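Local coordinates for protein carboxypeptidase Y inhibitor (Saccharomyces cerevisiae, PDB 1WPX) that inhibits the serine protease carboxypeptidase Y specifically and potently and, as a member of the phosphatidylethanolamine-binding protein family, binds phospholipid, at residues B[23-28]-B[107-112]; B[64-69]-B[166-171]; B[114-119]-B[178-183]. One frame throughout, in Å; residues are numbered along the deposited sequence.

Interaction 1 (B[23-28]-B[107-112]); sequences EDVIHD and WSEFCH. With SO4 (sulfate ion), chain G.
Val25 and Glu109 meet where the turn after helix 21-24 passes the chain leading into strand 110-120. The closer-packed part is small and rests on these two buried side chains and Val198, which touches both. Methyl CG1 of Val25 lies 3.9 Å from carboxylate oxygen OE2 of Glu109; the backbone O of Asp24 comes no nearer than 4.2 Å to that same OE2. With CG1 of Val25 anti to the backbone N (chi1 -169°), the methyl reaches the acid, whose chain bends at CG. A compact branched residue suits the buried spot, and Glu109 brings a long arm whose other oxygen, OE1, is hydrogen-bonded to Thr95. The looser, outer side belongs to the carboxylate of Asp24 and to His27. That carboxylate turns away to a salt bridge with Arg163, while the solvent-exposed ring of His27 makes a weak bond from ND1 to the O of Val25.

Farther along 107-112, a sulfate, probably from the crystallisation liquor, occupies an anion site. NE2 of His112 donates an almost straight bond to O4 of the sulfate, 2.7 Å long at 165°, with the sulfur in the plane of the imidazole at its edge. Met151 O takes the bond of ND1, which holds the ring in place. Sulfate O1 sits over the centre of the Phe110 ring, 3.6 Å from CD1, and that CD1 in turn lies over one face of the His112 ring. Replacing Phe110 by alanine would remove the ring under O1, and the sulfate and the imidazole it covers would probably be freer to shift. Ala154 N and Tyr164 OH complete the grip. The site is consistent with the anion-binding pocket of this family.

Glu109 and Phe110 form a G1 beta bulge at the start of strand 110-120, both facing Asp96 of strand 90-96, and helix 198-203 supplies Val198.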
loop_
_atom_site.group_PDB
_atom_site.type_symbol
_atom_site.label_atom_id
_atom_site.label_comp_id
_atom_site.label_asym_id
_atom_site.label_seq_id
_atom_site.Cartn_x
_atom_site.Cartn_y
_atom_site.Cartn_z
ATOM N N GLU B 23 -9.184 -14.510 -18.721
ATOM C CA GLU B 23 -9.073 -15.366 -19.892
ATOM C C GLU B 23 -8.922 -16.840 -19.569
ATOM O O GLU B 23 -9.518 -17.686 -20.228
ATOM C CB GLU B 23 -7.899 -14.912 -20.765
ATOM C CG GLU B 23 -6.868 -14.079 -20.021
ATOM C CD GLU B 23 -7.366 -12.666 -19.731
ATOM O OE1 GLU B 23 -6.948 -12.068 -18.706
ATOM O OE2 GLU B 23 -8.172 -12.155 -20.544
ATOM N N ASP B 24 -8.128 -17.155 -18.557
ATOM C CA ASP B 24 -7.920 -18.548 -18.193
ATOM C C ASP B 24 -9.085 -19.151 -17.429
ATOM O O ASP B 24 -9.378 -20.336 -17.578
ATOM C CB ASP B 24 -6.672 -18.690 -17.330
ATOM C CG ASP B 24 -5.456 -18.109 -17.981
ATOM O OD1 ASP B 24 -4.384 -18.103 -17.337
ATOM O OD2 ASP B 24 -5.576 -17.655 -19.137
ATOM N N VAL B 25 -9.752 -18.339 -16.615
ATOM C CA VAL B 25 -10.836 -18.843 -15.790
ATOM C C VAL B 25 -12.238 -18.338 -16.095
ATOM O O VAL B 25 -13.128 -19.128 -16.400
ATOM C CB VAL B 25 -10.532 -18.574 -14.310
ATOM C CG1 VAL B 25 -11.506 -19.325 -13.432
ATOM C CG2 VAL B 25 -9.108 -18.990 -13.996
ATOM N N ILE B 26 -12.436 -17.029 -16.007
ATOM C CA ILE B 26 -13.745 -16.428 -16.248
ATOM C C ILE B 26 -14.173 -16.425 -17.716
ATOM O O ILE B 26 -15.364 -16.435 -18.020
ATOM C CB ILE B 26 -13.776 -14.985 -15.699
ATOM C CG1 ILE B 26 -13.555 -15.014 -14.184
ATOM C CG2 ILE B 26 -15.096 -14.322 -16.033
ATOM C CD1 ILE B 26 -13.425 -13.651 -13.542
ATOM N N HIS B 27 -13.200 -16.416 -18.619
ATOM C CA HIS B 27 -13.473 -16.407 -20.054
ATOM C C HIS B 27 -14.335 -15.231 -20.515
ATOM O O HIS B 27 -15.101 -15.352 -21.471
ATOM C CB HIS B 27 -14.135 -17.721 -20.490
ATOM C CG HIS B 27 -13.220 -18.904 -20.444
ATOM N ND1 HIS B 27 -13.257 -19.835 -19.428
ATOM C CD2 HIS B 27 -12.232 -19.299 -21.280
ATOM C CE1 HIS B 27 -12.331 -20.754 -19.641
ATOM N NE2 HIS B 27 -11.695 -20.452 -20.759
ATOM N N ASP B 28 -14.214 -14.097 -19.838
ATOM C CA ASP B 28 -14.968 -12.911 -20.216
ATOM C C ASP B 28 -14.167 -11.674 -19.848
ATOM O O ASP B 28 -14.084 -11.306 -18.676
ATOM C CB ASP B 28 -16.316 -12.876 -19.505
ATOM C CG ASP B 28 -17.137 -11.660 -19.888
ATOM O OD1 ASP B 28 -18.284 -11.537 -19.411
ATOM O OD2 ASP B 28 -16.629 -10.826 -20.671
ATOM N N TRP B 107 -4.842 -31.598 -15.981
ATOM C CA TRP B 107 -5.928 -31.572 -15.006
ATOM C C TRP B 107 -6.458 -30.159 -14.792
ATOM O O TRP B 107 -7.181 -29.906 -13.830
ATOM C CB TRP B 107 -5.448 -32.128 -13.663
ATOM C CG TRP B 107 -4.702 -33.414 -13.779
ATOM C CD1 TRP B 107 -5.025 -34.480 -14.568
ATOM C CD2 TRP B 107 -3.518 -33.790 -13.063
ATOM N NE1 TRP B 107 -4.117 -35.497 -14.388
ATOM C CE2 TRP B 107 -3.181 -35.100 -13.469
ATOM C CE3 TRP B 107 -2.710 -33.146 -12.115
ATOM C CZ2 TRP B 107 -2.070 -35.780 -12.960
ATOM C CZ3 TRP B 107 -1.603 -33.826 -11.608
ATOM C CH2 TRP B 107 -1.297 -35.130 -12.034
ATOM N N SER B 108 -6.099 -29.250 -15.694
ATOM C CA SER B 108 -6.508 -27.853 -15.591
ATOM C C SER B 108 -7.929 -27.691 -15.077
ATOM O O SER B 108 -8.875 -28.308 -15.584
ATOM C CB SER B 108 -6.364 -27.142 -16.939
ATOM O OG SER B 108 -6.533 -25.735 -16.790
ATOM N N GLU B 109 -8.048 -26.827 -14.072
ATOM C CA GLU B 109 -9.300 -26.541 -13.399
ATOM C C GLU B 109 -9.610 -27.733 -12.520
ATOM O O GLU B 109 -10.350 -28.634 -12.895
ATOM C CB GLU B 109 -10.417 -26.277 -14.408
ATOM C CG GLU B 109 -10.334 -24.885 -15.033
ATOM C CD GLU B 109 -11.241 -23.863 -14.361
ATOM O OE1 GLU B 109 -11.575 -24.041 -13.171
ATOM O OE2 GLU B 109 -11.613 -22.873 -15.029
ATOM N N PHE B 110 -8.979 -27.733 -11.353
ATOM C CA PHE B 110 -9.157 -28.769 -10.352
ATOM C C PHE B 110 -10.177 -28.180 -9.372
ATOM O O PHE B 110 -9.971 -27.099 -8.810
ATOM C CB PHE B 110 -7.816 -29.043 -9.669
ATOM C CG PHE B 110 -7.831 -30.219 -8.740
ATOM C CD1 PHE B 110 -8.284 -30.087 -7.432
ATOM C CD2 PHE B 110 -7.364 -31.458 -9.165
ATOM C CE1 PHE B 110 -8.267 -31.172 -6.559
ATOM C CE2 PHE B 110 -7.345 -32.547 -8.299
ATOM C CZ PHE B 110 -7.795 -32.403 -6.993
ATOM N N CYS B 111 -11.287 -28.887 -9.189
ATOM C CA CYS B 111 -12.363 -28.426 -8.321
ATOM C C CYS B 111 -12.057 -28.582 -6.832
ATOM O O CYS B 111 -11.976 -29.693 -6.307
ATOM C CB CYS B 111 -13.656 -29.163 -8.682
ATOM S SG CYS B 111 -15.148 -28.355 -8.096
ATOM N N HIS B 112 -11.912 -27.451 -6.152
ATOM C CA HIS B 112 -11.600 -27.450 -4.734
ATOM C C HIS B 112 -12.807 -27.250 -3.825
ATOM O O HIS B 112 -12.831 -27.739 -2.690
ATOM C CB HIS B 112 -10.556 -26.367 -4.443
ATOM C CG HIS B 112 -9.156 -26.777 -4.770
ATOM N ND1 HIS B 112 -8.390 -27.545 -3.921
ATOM C CD2 HIS B 112 -8.394 -26.555 -5.867
ATOM C CE1 HIS B 112 -7.215 -27.778 -4.480
ATOM N NE2 HIS B 112 -7.192 -27.188 -5.661
HETATM S S SO4 G . -4.247 -28.562 -6.641
HETATM O O1 SO4 G . -4.834 -29.913 -6.586
HETATM O O2 SO4 G . -4.094 -28.044 -5.269
HETATM O O3 SO4 G . -2.929 -28.628 -7.301
HETATM O O4 SO4 G . -5.134 -27.676 -7.416
#

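Interaction 2 (B[64-69]-B[166-171]); sequences FQFTFN and FLLYKQ
Phe166, the first residue of 166-171, receives Phe64 from strand 63-69 in an offset edge-to-face pair. The edge of Phe64 leads, with CE1 3.5 Å from CD2 of Phe166 and CZ 3.7 Å from CE2 of Phe166. The ring centroids stand 5.4 Å apart and the planes are turned 73° to each other, a geometry that points the edge of Phe64 toward the face of Phe166, offset to its CD2-CE2 side. Large flat residues suit this place because they can span the gap between backbones whose nearest CA atoms here are 9.9 Å apart.

Two residues on, Leu168 again faces strand 63-69. Its CG stands anti to the backbone N (chi1 -177°), which brings methyl CD2 over the face of the Phe66 ring in a CH-pi contact, 4.1 Å from the centroid and 26° off the normal. A leucine suits the place because a slim methyl can settle on the ring face while the rest of the side chain packs on Phe90 and Leu92 of strand 90-96. Phe66 also packs on Val210 of strand 208-217. On the other side of strand 63-69, Gln65 and Thr67 meet another protein chain, Gln65 NE2 bonding to its backbone.

Alternate residues of two strands that are not paired with each other thus interlock through side chains alone, as in the hydrophobic core of the beta fold of phosphatidylethanolamine-binding proteins.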
loop_
_atom_site.group_PDB
_atom_site.type_symbol
_atom_site.label_atom_id
_atom_site.label_comp_id
_atom_site.label_asym_id
_atom_site.label_seq_id
_atom_site.Cartn_x
_atom_site.Cartn_y
_atom_site.Cartn_z
ATOM N N PHE B 64 -16.113 -16.089 4.334
ATOM C CA PHE B 64 -16.398 -15.166 3.242
ATOM C C PHE B 64 -17.278 -13.995 3.661
ATOM O O PHE B 64 -18.030 -14.077 4.630
ATOM C CB PHE B 64 -17.097 -15.911 2.107
ATOM C CG PHE B 64 -16.332 -17.089 1.587
ATOM C CD1 PHE B 64 -15.440 -16.943 0.527
ATOM C CD2 PHE B 64 -16.517 -18.355 2.144
ATOM C CE1 PHE B 64 -14.740 -18.044 0.021
ATOM C CE2 PHE B 64 -15.824 -19.463 1.650
ATOM C CZ PHE B 64 -14.933 -19.305 0.582
ATOM N N GLN B 65 -17.166 -12.901 2.913
ATOM C CA GLN B 65 -17.962 -11.702 3.136
ATOM C C GLN B 65 -18.156 -11.061 1.782
ATOM O O GLN B 65 -17.237 -11.042 0.969
ATOM C CB GLN B 65 -17.264 -10.699 4.057
ATOM C CG GLN B 65 -18.064 -9.397 4.211
ATOM C CD GLN B 65 -17.310 -8.304 4.945
ATOM O OE1 GLN B 65 -16.226 -7.898 4.530
ATOM N NE2 GLN B 65 -17.887 -7.813 6.035
ATOM N N PHE B 66 -19.352 -10.540 1.539
ATOM C CA PHE B 66 -19.652 -9.890 0.271
ATOM C C PHE B 66 -20.013 -8.437 0.522
ATOM O O PHE B 66 -20.874 -8.132 1.336
ATOM C CB PHE B 66 -20.808 -10.599 -0.432
ATOM C CG PHE B 66 -21.223 -9.953 -1.725
ATOM C CD1 PHE B 66 -20.308 -9.769 -2.756
ATOM C CD2 PHE B 66 -22.536 -9.538 -1.920
ATOM C CE1 PHE B 66 -20.692 -9.181 -3.960
ATOM C CE2 PHE B 66 -22.931 -8.948 -3.123
ATOM C CZ PHE B 66 -22.006 -8.770 -4.144
ATOM N N THR B 67 -19.321 -7.537 -0.158
ATOM C CA THR B 67 -19.606 -6.126 -0.011
ATOM C C THR B 67 -20.182 -5.653 -1.327
ATOM O O THR B 67 -19.525 -5.709 -2.366
ATOM C CB THR B 67 -18.338 -5.311 0.320
ATOM O OG1 THR B 67 -17.955 -5.557 1.675
ATOM C CG2 THR B 67 -18.592 -3.828 0.148
ATOM N N PHE B 68 -21.433 -5.223 -1.285
ATOM C CA PHE B 68 -22.072 -4.725 -2.485
ATOM C C PHE B 68 -22.001 -3.209 -2.459
ATOM O O PHE B 68 -22.205 -2.578 -1.417
ATOM C CB PHE B 68 -23.529 -5.193 -2.565
ATOM C CG PHE B 68 -24.326 -4.494 -3.627
ATOM C CD1 PHE B 68 -25.104 -3.381 -3.314
ATOM C CD2 PHE B 68 -24.276 -4.926 -4.952
ATOM C CE1 PHE B 68 -25.820 -2.706 -4.305
ATOM C CE2 PHE B 68 -24.991 -4.256 -5.955
ATOM C CZ PHE B 68 -25.762 -3.146 -5.630
ATOM N N ASN B 69 -21.687 -2.633 -3.611
ATOM C CA ASN B 69 -21.594 -1.188 -3.738
ATOM C C ASN B 69 -22.256 -0.766 -5.037
ATOM O O ASN B 69 -21.666 -0.908 -6.111
ATOM C CB ASN B 69 -20.132 -0.746 -3.740
ATOM C CG ASN B 69 -19.982 0.752 -3.883
ATOM O OD1 ASN B 69 -20.547 1.516 -3.099
ATOM N ND2 ASN B 69 -19.219 1.183 -4.884
ATOM N N PHE B 166 -11.409 -17.872 -6.108
ATOM C CA PHE B 166 -12.733 -17.926 -5.500
ATOM C C PHE B 166 -13.683 -17.127 -6.389
ATOM O O PHE B 166 -13.347 -16.022 -6.827
ATOM C CB PHE B 166 -12.727 -17.312 -4.100
ATOM C CG PHE B 166 -12.020 -18.144 -3.077
ATOM C CD1 PHE B 166 -10.729 -17.819 -2.666
ATOM C CD2 PHE B 166 -12.646 -19.254 -2.515
ATOM C CE1 PHE B 166 -10.075 -18.586 -1.705
ATOM C CE2 PHE B 166 -12.000 -20.026 -1.557
ATOM C CZ PHE B 166 -10.709 -19.691 -1.149
ATOM N N LEU B 167 -14.859 -17.689 -6.663
ATOM C CA LEU B 167 -15.857 -17.018 -7.494
ATOM C C LEU B 167 -17.249 -17.099 -6.872
ATOM O O LEU B 167 -17.688 -18.172 -6.444
ATOM C CB LEU B 167 -15.900 -17.627 -8.900
ATOM C CG LEU B 167 -14.600 -17.648 -9.704
ATOM C CD1 LEU B 167 -13.901 -18.970 -9.476
ATOM C CD2 LEU B 167 -14.893 -17.481 -11.176
ATOM N N LEU B 168 -17.934 -15.958 -6.820
ATOM C CA LEU B 168 -19.277 -15.902 -6.259
ATOM C C LEU B 168 -20.302 -15.744 -7.383
ATOM O O LEU B 168 -20.238 -14.793 -8.165
ATOM C CB LEU B 168 -19.402 -14.733 -5.276
ATOM C CG LEU B 168 -20.755 -14.620 -4.566
ATOM C CD1 LEU B 168 -20.910 -15.790 -3.619
ATOM C CD2 LEU B 168 -20.854 -13.313 -3.796
ATOM N N TYR B 169 -21.240 -16.684 -7.466
ATOM C CA TYR B 169 -22.274 -16.630 -8.495
ATOM C C TYR B 169 -23.669 -16.462 -7.914
ATOM O O TYR B 169 -23.964 -16.951 -6.824
ATOM C CB TYR B 169 -22.275 -17.906 -9.336
ATOM C CG TYR B 169 -21.083 -18.090 -10.236
ATOM C CD1 TYR B 169 -19.930 -18.726 -9.777
ATOM C CD2 TYR B 169 -21.114 -17.646 -11.560
ATOM C CE1 TYR B 169 -18.834 -18.920 -10.618
ATOM C CE2 TYR B 169 -20.027 -17.828 -12.409
ATOM C CZ TYR B 169 -18.888 -18.470 -11.933
ATOM O OH TYR B 169 -17.817 -18.675 -12.778
ATOM N N LYS B 170 -24.527 -15.762 -8.647
ATOM C CA LYS B 170 -25.911 -15.587 -8.228
ATOM C C LYS B 170 -26.687 -16.644 -9.003
ATOM O O LYS B 170 -26.539 -16.746 -10.218
ATOM C CB LYS B 170 -26.436 -14.207 -8.609
ATOM C CG LYS B 170 -27.910 -14.047 -8.299
ATOM C CD LYS B 170 -28.517 -12.865 -9.026
ATOM C CE LYS B 170 -30.027 -12.833 -8.825
ATOM N NZ LYS B 170 -30.668 -11.652 -9.480
ATOM N N GLN B 171 -27.493 -17.440 -8.308
ATOM C CA GLN B 171 -28.275 -18.486 -8.964
ATOM C C GLN B 171 -29.557 -17.895 -9.536
ATOM O O GLN B 171 -30.047 -16.886 -9.036
ATOM C CB GLN B 171 -28.621 -19.590 -7.961
ATOM C CG GLN B 171 -27.402 -20.211 -7.298
ATOM C CD GLN B 171 -27.750 -21.207 -6.203
ATOM O OE1 GLN B 171 -26.873 -21.679 -5.477
ATOM N NE2 GLN B 171 -29.031 -21.537 -6.083
#

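Interaction 3 (B[114-119]-B[178-183]); sequences VECDLK and SKFSKI
Apolar packing joins Val114 to Ile183, and a sulfur-aromatic contact joins Cys116 to Phe180; together they lay the loop 178-183 against strand 110-120. In the first, methyl CG2 of Val114 meets the terminal methyl CD1 of Ile183 at 4.2 Å. The extended isoleucine, with CG1 anti to the carbonyl carbon (chi1 -64°) and CD1 continuing outward, carries its end to the strand although the two CA atoms are 9.8 Å apart. Branched aliphatics suit this buried position, since both also pack on Ile148 of strand 145-148.

In the second, SG of Cys116 approaches the rim of the Phe180 ring, 4.3 Å from CD2. The sulfur is 5.4 Å from the ring centroid and 89° off the normal, so it lies practically in the ring plane and faces the C-H edge. Such an edge approach probably sets the electron-rich sulfur against the slightly positive ring hydrogens. Cysteine is small enough to fit here beside Gln171 and Thr91, and Thr91 touches the phenyl ring as well.

Polar bonds to residues outside the two segments hold the strand corner and the loop in place. Asp117 OD2 is hydrogen-bonded to Ser177 OG, tying the corner to the chain just before the loop. Farther on, Ser181 uses its OG with Glu204 and Asn205, and its O accepts from Trp201 NE1, which fastens the loop to helix 198-203 and the residues after it.

At Asp117 the strand turns a corner, and Asp117 and Leu118 both face Phe90: a G1 beta bulge, with Asp117 in the positive-phi position, where the loop 178-183 covers the side chains of Val114 and Cys116 just before the corner.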
loop_
_atom_site.group_PDB
_atom_site.type_symbol
_atom_site.label_atom_id
_atom_site.label_comp_id
_atom_site.label_asym_id
_atom_site.label_seq_id
_atom_site.Cartn_x
_atom_site.Cartn_y
_atom_site.Cartn_z
ATOM N N VAL B 114 -17.350 -26.118 -3.909
ATOM C CA VAL B 114 -18.582 -25.700 -4.568
ATOM C C VAL B 114 -19.733 -25.756 -3.577
ATOM O O VAL B 114 -20.257 -26.824 -3.295
ATOM C CB VAL B 114 -18.947 -26.604 -5.764
ATOM C CG1 VAL B 114 -20.320 -26.221 -6.293
ATOM C CG2 VAL B 114 -17.927 -26.456 -6.863
ATOM N N GLU B 115 -20.109 -24.598 -3.046
ATOM C CA GLU B 115 -21.205 -24.488 -2.090
ATOM C C GLU B 115 -22.367 -23.770 -2.762
ATOM O O GLU B 115 -22.176 -22.722 -3.386
ATOM C CB GLU B 115 -20.766 -23.677 -0.883
ATOM C CG GLU B 115 -20.625 -24.465 0.381
ATOM C CD GLU B 115 -20.468 -23.554 1.569
ATOM O OE1 GLU B 115 -19.454 -22.824 1.619
ATOM O OE2 GLU B 115 -21.363 -23.560 2.441
ATOM N N CYS B 116 -23.573 -24.316 -2.625
ATOM C CA CYS B 116 -24.733 -23.703 -3.255
ATOM C C CYS B 116 -25.869 -23.399 -2.295
ATOM O O CYS B 116 -25.851 -23.809 -1.130
ATOM C CB CYS B 116 -25.254 -24.598 -4.376
ATOM S SG CYS B 116 -23.987 -25.138 -5.536
ATOM N N ASP B 117 -26.859 -22.674 -2.811
ATOM C CA ASP B 117 -28.034 -22.289 -2.046
ATOM C C ASP B 117 -27.629 -21.519 -0.791
ATOM O O ASP B 117 -28.118 -21.792 0.305
ATOM C CB ASP B 117 -28.842 -23.528 -1.664
ATOM C CG ASP B 117 -28.980 -24.511 -2.812
ATOM O OD1 ASP B 117 -29.383 -24.094 -3.922
ATOM O OD2 ASP B 117 -28.684 -25.710 -2.600
ATOM N N LEU B 118 -26.725 -20.560 -0.975
ATOM C CA LEU B 118 -26.233 -19.712 0.103
ATOM C C LEU B 118 -27.026 -18.420 0.082
ATOM O O LEU B 118 -27.274 -17.869 -0.987
ATOM C CB LEU B 118 -24.760 -19.367 -0.120
ATOM C CG LEU B 118 -23.664 -20.376 0.203
ATOM C CD1 LEU B 118 -22.397 -20.018 -0.559
ATOM C CD2 LEU B 118 -23.414 -20.381 1.705
ATOM N N LYS B 119 -27.427 -17.930 1.248
ATOM C CA LYS B 119 -28.156 -16.674 1.290
ATOM C C LYS B 119 -27.427 -15.687 2.197
ATOM O O LYS B 119 -26.726 -16.079 3.134
ATOM C CB LYS B 119 -29.602 -16.888 1.759
ATOM C CG LYS B 119 -29.746 -17.440 3.155
ATOM C CD LYS B 119 -31.205 -17.429 3.601
ATOM C CE LYS B 119 -31.410 -18.184 4.927
ATOM N NZ LYS B 119 -31.183 -19.673 4.834
ATOM N N SER B 178 -29.999 -28.658 -6.693
ATOM C CA SER B 178 -30.337 -30.017 -7.107
ATOM C C SER B 178 -30.568 -30.093 -8.617
ATOM O O SER B 178 -30.691 -31.178 -9.177
ATOM C CB SER B 178 -31.593 -30.509 -6.381
ATOM O OG SER B 178 -32.768 -29.896 -6.895
ATOM N N LYS B 179 -30.619 -28.939 -9.274
ATOM C CA LYS B 179 -30.851 -28.891 -10.713
ATOM C C LYS B 179 -29.624 -28.540 -11.549
ATOM O O LYS B 179 -29.700 -28.457 -12.776
ATOM C CB LYS B 179 -31.991 -27.916 -11.007
ATOM C CG LYS B 179 -33.304 -28.407 -10.433
ATOM C CD LYS B 179 -34.371 -27.346 -10.422
ATOM C CE LYS B 179 -35.673 -27.915 -9.889
ATOM N NZ LYS B 179 -35.528 -28.414 -8.500
ATOM N N PHE B 180 -28.488 -28.341 -10.890
ATOM C CA PHE B 180 -27.270 -28.019 -11.619
ATOM C C PHE B 180 -26.616 -29.295 -12.122
ATOM O O PHE B 180 -26.723 -30.341 -11.488
ATOM C CB PHE B 180 -26.291 -27.255 -10.723
ATOM C CG PHE B 180 -26.812 -25.929 -10.253
ATOM C CD1 PHE B 180 -27.747 -25.228 -11.009
ATOM C CD2 PHE B 180 -26.352 -25.366 -9.066
ATOM C CE1 PHE B 180 -28.218 -23.989 -10.592
ATOM C CE2 PHE B 180 -26.817 -24.121 -8.641
ATOM C CZ PHE B 180 -27.754 -23.431 -9.408
ATOM N N SER B 181 -25.950 -29.206 -13.267
ATOM C CA SER B 181 -25.266 -30.356 -13.847
ATOM C C SER B 181 -24.316 -30.974 -12.825
ATOM O O SER B 181 -23.698 -30.274 -12.027
ATOM C CB SER B 181 -24.493 -29.926 -15.092
ATOM O OG SER B 181 -23.706 -28.778 -14.826
ATOM N N LYS B 182 -24.200 -32.292 -12.852
ATOM C CA LYS B 182 -23.338 -32.990 -11.909
ATOM C C LYS B 182 -21.853 -32.716 -12.162
ATOM O O LYS B 182 -21.465 -32.260 -13.240
ATOM C CB LYS B 182 -23.615 -34.495 -11.988
ATOM C CG LYS B 182 -23.031 -35.315 -10.852
ATOM C CD LYS B 182 -23.449 -36.780 -10.979
ATOM C CE LYS B 182 -22.921 -37.620 -9.821
ATOM N NZ LYS B 182 -21.431 -37.568 -9.725
ATOM N N ILE B 183 -21.033 -32.981 -11.152
ATOM C CA ILE B 183 -19.591 -32.797 -11.263
ATOM C C ILE B 183 -18.925 -34.144 -10.993
ATOM O O ILE B 183 -18.673 -34.499 -9.840
ATOM C CB ILE B 183 -19.073 -31.754 -10.245
ATOM C CG1 ILE B 183 -19.674 -30.381 -10.555
ATOM C CG2 ILE B 183 -17.555 -31.673 -10.301
ATOM C CD1 ILE B 183 -19.368 -29.326 -9.504
#

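How the interactions relate
All three interactions reach the same antiparallel sheet. Interactions 1 and 3 adjoin on strand 110-120, their centres about 18 Å apart: the sulfate site lies near its start, the corner at Asp117 farther along. Interaction 2 touches both. Ile26 CG1 packs on Leu167 CD2 at 4.1 Å, linking it to interaction 1, whose centre is also about 18 Å away. Toward interaction 3, about 15 Å between centres, Gln171 OE1 makes a probable hydrogen bond of 2.8 Å to Asp117 N, and Gln171 CG lies 3.9 Å from Phe180 CZ. Only interaction 1 includes residues that contact the sulfate; interaction 2 is core packing, although another protein chain touches the other side of strand 63-69.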